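Local coordinates for protein probable translation initiation factor eIF-2B subunit epsilon (Schizosaccharomyces pombe, PDB 5B04) that serves as a component of the eIF2B complex, which catalyses the exchange of GDP for GTP on the gamma subunit of translation initiation factor eIF2, at residues I[311-316]-I[325-330]; I[366-371]-I[384-389]. One frame throughout, in Å; residues are numbered along the deposited sequence.

Interaction 1. Residues I[311-316]-I[325-330]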
# COMPACT_ATOMS: atom_id res chain seq x y z
N HIS I 311 -2.30 -5.16 36.39
CA HIS I 311 -2.83 -4.52 37.60
C HIS I 311 -1.91 -4.78 38.80
O HIS I 311 -2.37 -4.87 39.94
CB HIS I 311 -4.25 -5.00 37.90
CG HIS I 311 -5.15 -4.97 36.70
ND1 HIS I 311 -5.43 -6.09 35.96
CD2 HIS I 311 -5.81 -3.95 36.11
CE1 HIS I 311 -6.24 -5.77 34.96
NE2 HIS I 311 -6.48 -4.47 35.03
N GLN I 312 -0.61 -4.89 38.51
CA GLN I 312 0.42 -5.01 39.53
C GLN I 312 0.21 -6.18 40.49
O GLN I 312 0.20 -6.00 41.71
CB GLN I 312 0.53 -3.70 40.33
CG GLN I 312 0.92 -2.50 39.48
CD GLN I 312 -0.10 -1.38 39.55
OE1 GLN I 312 -1.30 -1.63 39.73
NE2 GLN I 312 0.36 -0.14 39.41
N ILE I 313 0.03 -7.37 39.93
CA ILE I 313 -0.09 -8.58 40.73
C ILE I 313 1.17 -9.42 40.62
O ILE I 313 1.53 -9.87 39.53
CB ILE I 313 -1.32 -9.41 40.32
CG1 ILE I 313 -2.61 -8.67 40.68
CG2 ILE I 313 -1.29 -10.78 40.99
CD1 ILE I 313 -3.87 -9.41 40.30
N TYR I 314 1.84 -9.64 41.75
CA TYR I 314 3.11 -10.35 41.77
C TYR I 314 2.97 -11.72 42.42
O TYR I 314 2.67 -11.83 43.60
CB TYR I 314 4.17 -9.53 42.50
CG TYR I 314 4.45 -8.18 41.88
CD1 TYR I 314 3.63 -7.09 42.14
CD2 TYR I 314 5.53 -7.99 41.04
CE1 TYR I 314 3.88 -5.85 41.58
CE2 TYR I 314 5.79 -6.75 40.47
CZ TYR I 314 4.96 -5.69 40.75
OH TYR I 314 5.22 -4.46 40.19
N LYS I 315 3.19 -12.77 41.63
CA LYS I 315 3.09 -14.14 42.12
C LYS I 315 4.39 -14.91 41.92
O LYS I 315 5.00 -14.85 40.86
CB LYS I 315 1.95 -14.88 41.42
CG LYS I 315 0.56 -14.47 41.87
CD LYS I 315 -0.51 -15.14 41.01
CE LYS I 315 -0.31 -16.65 40.96
NZ LYS I 315 -1.30 -17.31 40.07
N GLU I 316 4.80 -15.64 42.95
CA GLU I 316 5.91 -16.58 42.82
C GLU I 316 5.38 -17.90 42.30
O GLU I 316 4.17 -18.12 42.26
CB GLU I 316 6.62 -16.78 44.16
CG GLU I 316 7.81 -15.85 44.38
CD GLU I 316 8.63 -16.25 45.59
OE1 GLU I 316 8.09 -16.21 46.72
OE2 GLU I 316 9.81 -16.62 45.42
N CYS I 325 -11.52 -18.30 43.83
CA CYS I 325 -10.71 -17.32 44.54
C CYS I 325 -10.38 -16.17 43.62
O CYS I 325 -9.97 -16.38 42.48
CB CYS I 325 -9.42 -17.96 45.07
SG CYS I 325 -8.20 -16.77 45.64
N ILE I 326 -10.58 -14.95 44.10
CA ILE I 326 -10.26 -13.78 43.29
C ILE I 326 -9.28 -12.86 44.02
O ILE I 326 -9.50 -12.47 45.17
CB ILE I 326 -11.54 -12.99 42.89
CG1 ILE I 326 -12.30 -12.47 44.11
CG2 ILE I 326 -12.47 -13.87 42.06
CD1 ILE I 326 -13.53 -11.65 43.76
N ILE I 327 -8.17 -12.56 43.35
CA ILE I 327 -7.17 -11.66 43.92
C ILE I 327 -7.09 -10.39 43.08
O ILE I 327 -6.76 -10.42 41.89
CB ILE I 327 -5.78 -12.34 44.02
CG1 ILE I 327 -5.36 -12.97 42.69
CG2 ILE I 327 -5.81 -13.42 45.10
CD1 ILE I 327 -3.92 -13.40 42.66
N LYS I 328 -7.40 -9.26 43.70
CA LYS I 328 -7.51 -8.00 42.98
C LYS I 328 -6.16 -7.32 42.82
O LYS I 328 -5.11 -7.93 43.02
CB LYS I 328 -8.51 -7.08 43.68
CG LYS I 328 -9.89 -7.71 43.84
CD LYS I 328 -10.94 -6.70 44.25
CE LYS I 328 -12.32 -7.34 44.29
NZ LYS I 328 -13.40 -6.34 44.55
N ALA I 329 -6.19 -6.04 42.46
CA ALA I 329 -4.98 -5.31 42.06
C ALA I 329 -4.02 -5.05 43.22
O ALA I 329 -4.41 -5.05 44.39
CB ALA I 329 -5.37 -4.00 41.40
N ARG I 330 -2.76 -4.82 42.86
CA ARG I 330 -1.69 -4.48 43.81
C ARG I 330 -1.54 -5.54 44.90
O ARG I 330 -1.40 -5.21 46.08
CB ARG I 330 -1.95 -3.11 44.43
CG ARG I 330 -2.02 -1.98 43.40
CD ARG I 330 -1.00 -0.89 43.68
NE ARG I 330 -1.56 0.19 44.50
CZ ARG I 330 -0.96 1.36 44.70
NH1 ARG I 330 0.22 1.61 44.15
NH2 ARG I 330 -1.54 2.28 45.46
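The side chain of I313 overlaps the backbone of I327 and K328, its CD1 lying 3.4 Å from I327 O. This is the corner where the first full coil of the left-handed parallel beta-helix closes: strand 326-327 on one wall of the triangular prism runs out into the bend, and the chain turns back beside strand 313-315 as strand 332-333. The touching runs diverge by 110°, so the chain crosses strand 313-315 at the bend and does not pair with it there. Inside the bend, the two isoleucines meet at a slant, I313 CG2 4.1 Å from I327 CD1. The first torsion of I327 (chi1 52°) sets CG1 between the backbone N and the carbonyl carbon, and from there CD1 reaches both I313 and K315, whose CD lies 4.2 Å from it. L321 and I333 also press on I327, consistent with a small cluster at the end of the coil's apolar interior. Nearer the tip of the bend, H311 CB meets A329 CB at 3.8 Å, while the imidazole turns away from A329, and H311 packs on E355 of the beta subunit and R295 of the delta subunit. Beside it, the side chains of Q312 and R330 run together in the same direction. Both residues have left-handed backbone angles, so two turning points of the chain are brought together, and the CA of R330 lies 3.2 Å from Q312 O. A backbone hydrogen bond runs from R330 N to H311 O, 2.9 Å and almost straight (170°).

Interaction 2. Residues I[366-371]-I[384-389]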
# COMPACT_ATOMS: atom_id res chain seq x y z
N PHE I 366 -0.83 -6.70 55.46
CA PHE I 366 0.53 -7.20 55.27
C PHE I 366 0.71 -8.55 55.94
O PHE I 366 0.53 -8.68 57.15
CB PHE I 366 1.55 -6.21 55.82
CG PHE I 366 1.57 -4.89 55.10
CD1 PHE I 366 0.73 -3.86 55.50
CD2 PHE I 366 2.43 -4.67 54.04
CE1 PHE I 366 0.75 -2.64 54.85
CE2 PHE I 366 2.45 -3.46 53.38
CZ PHE I 366 1.61 -2.44 53.78
N LEU I 367 1.06 -9.56 55.15
CA LEU I 367 1.31 -10.90 55.67
C LEU I 367 2.74 -11.32 55.42
O LEU I 367 3.19 -11.38 54.28
CB LEU I 367 0.35 -11.91 55.04
CG LEU I 367 -0.96 -12.23 55.75
CD1 LEU I 367 -1.80 -10.98 55.98
CD2 LEU I 367 -1.73 -13.26 54.95
N TRP I 368 3.46 -11.62 56.49
CA TRP I 368 4.83 -12.10 56.37
C TRP I 368 4.79 -13.63 56.29
O TRP I 368 3.73 -14.20 56.05
CB TRP I 368 5.69 -11.59 57.53
CG TRP I 368 5.77 -10.08 57.58
CD1 TRP I 368 5.25 -9.20 56.67
CD2 TRP I 368 6.41 -9.28 58.58
NE1 TRP I 368 5.51 -7.91 57.05
CE2 TRP I 368 6.23 -7.93 58.22
CE3 TRP I 368 7.11 -9.57 59.76
CZ2 TRP I 368 6.72 -6.88 58.98
CZ3 TRP I 368 7.60 -8.52 60.51
CH2 TRP I 368 7.41 -7.19 60.12
N GLU I 369 5.93 -14.29 56.49
CA GLU I 369 6.00 -15.73 56.23
C GLU I 369 5.20 -16.59 57.22
O GLU I 369 5.03 -16.23 58.38
CB GLU I 369 7.46 -16.19 56.23
CG GLU I 369 8.27 -15.70 55.04
CD GLU I 369 9.37 -16.67 54.65
OE1 GLU I 369 9.34 -17.82 55.13
OE2 GLU I 369 10.26 -16.28 53.87
N ASP I 370 4.72 -17.72 56.72
CA ASP I 370 4.07 -18.76 57.53
C ASP I 370 2.84 -18.30 58.32
O ASP I 370 2.50 -18.89 59.34
CB ASP I 370 5.09 -19.36 58.50
CG ASP I 370 6.23 -20.07 57.78
OD1 ASP I 370 7.22 -19.40 57.43
OD2 ASP I 370 6.12 -21.30 57.56
N VAL I 371 2.18 -17.25 57.84
CA VAL I 371 0.93 -16.81 58.46
C VAL I 371 -0.23 -17.69 58.02
O VAL I 371 -0.45 -17.88 56.82
CB VAL I 371 0.62 -15.34 58.12
CG1 VAL I 371 -0.70 -14.92 58.75
CG2 VAL I 371 1.74 -14.43 58.59
N LEU I 384 0.80 -8.80 59.96
CA LEU I 384 0.84 -10.09 60.63
C LEU I 384 2.21 -10.72 60.43
O LEU I 384 2.50 -11.26 59.36
CB LEU I 384 -0.26 -11.02 60.10
CG LEU I 384 -1.72 -10.84 60.56
CD1 LEU I 384 -2.28 -9.46 60.22
CD2 LEU I 384 -2.59 -11.93 59.96
N ALA I 385 3.04 -10.66 61.47
CA ALA I 385 4.41 -11.16 61.37
C ALA I 385 4.47 -12.68 61.21
O ALA I 385 3.43 -13.33 61.09
CB ALA I 385 5.21 -10.73 62.58
N ASN I 386 5.67 -13.23 61.22
CA ASN I 386 5.88 -14.64 60.92
C ASN I 386 5.14 -15.60 61.85
O ASN I 386 5.02 -15.35 63.05
CB ASN I 386 7.37 -14.98 60.93
CG ASN I 386 8.18 -14.09 60.01
OD1 ASN I 386 7.63 -13.35 59.20
ND2 ASN I 386 9.50 -14.17 60.13
N SER I 387 4.64 -16.69 61.27
CA SER I 387 3.99 -17.77 62.01
C SER I 387 2.84 -17.30 62.90
O SER I 387 2.58 -17.89 63.95
CB SER I 387 5.02 -18.53 62.85
OG SER I 387 5.88 -19.29 62.03
N VAL I 388 2.16 -16.25 62.47
CA VAL I 388 0.95 -15.80 63.15
C VAL I 388 -0.24 -16.63 62.68
O VAL I 388 -0.46 -16.78 61.48
CB VAL I 388 0.67 -14.31 62.91
CG1 VAL I 388 -0.77 -13.97 63.26
CG2 VAL I 388 1.63 -13.45 63.70
N LYS I 389 -0.99 -17.18 63.63
CA LYS I 389 -2.17 -17.96 63.29
C LYS I 389 -3.44 -17.20 63.64
O LYS I 389 -3.58 -16.70 64.76
CB LYS I 389 -2.15 -19.31 64.00
CG LYS I 389 -0.76 -19.93 64.15
CD LYS I 389 -0.12 -20.21 62.80
CE LYS I 389 1.28 -20.79 62.97
NZ LYS I 389 1.97 -21.00 61.67
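W368 brings the benzene part of its indole up to A385, CE3 3.6 Å from A385 CB. The contact is a worked case of coil stacking in a left-handed beta-helix: L367 and L384 form a parallel bridge, and beyond it two type II turns, 368-371 and 385-388, lie one above the other. V371 is a forked bump that fits the hollow between L384 and the backbone of A385 and V388. Its CG1, anti to the backbone N (chi1 178°), meets L384 CD2 at 3.7 Å and the carbonyl oxygen of V388, while CG2 touches those of L384 and A385. The leucines of the bridge run alongside each other into the coil, L367 CD1 against L384 CD2. At the turn, the amide of N386 stands across the indole, 67° from its plane, with OD1 at the ring edge and in a weak bond to E369 N. E369 O receives S387 N at 3.0 Å in its carbonyl plane; farther along, K389, bent at chi2, brings NZ to D370 O at 3.2 Å, a hydrogen bond between the two turns. W368 also reaches the loop residues L34 and L43, and its NE1 bonds Y280 OH. With W368 cut back to an alanine, A385 is likely to lose its packing partner and the hydroxyl of Y280 its mate. L367 and L384 rest on I373 of strand 372-373, and F366 packs on helix 277-288.

In the fold
Followed from the N terminus, the chain reaches strand 313-315, traverses strand 320-321 and returns through strand 326-327, where interaction 1 closes a loop of eight intervening residues. Interaction 2 opens later, at strand 366-367, and closes after twelve residues that hold strand 372-373 and strand 378-380. The two contacts therefore follow in series, neither nesting nor crossing. Both reach the same sheet, in which strands 332-333 and 349-350 lie between strands 313-315 and 366-367; their centres are 18 Å apart and their nearest atoms about 7 Å. Interaction 1 joins adjoining walls at the start of the helix, whereas interaction 2 ties successive coils farther along.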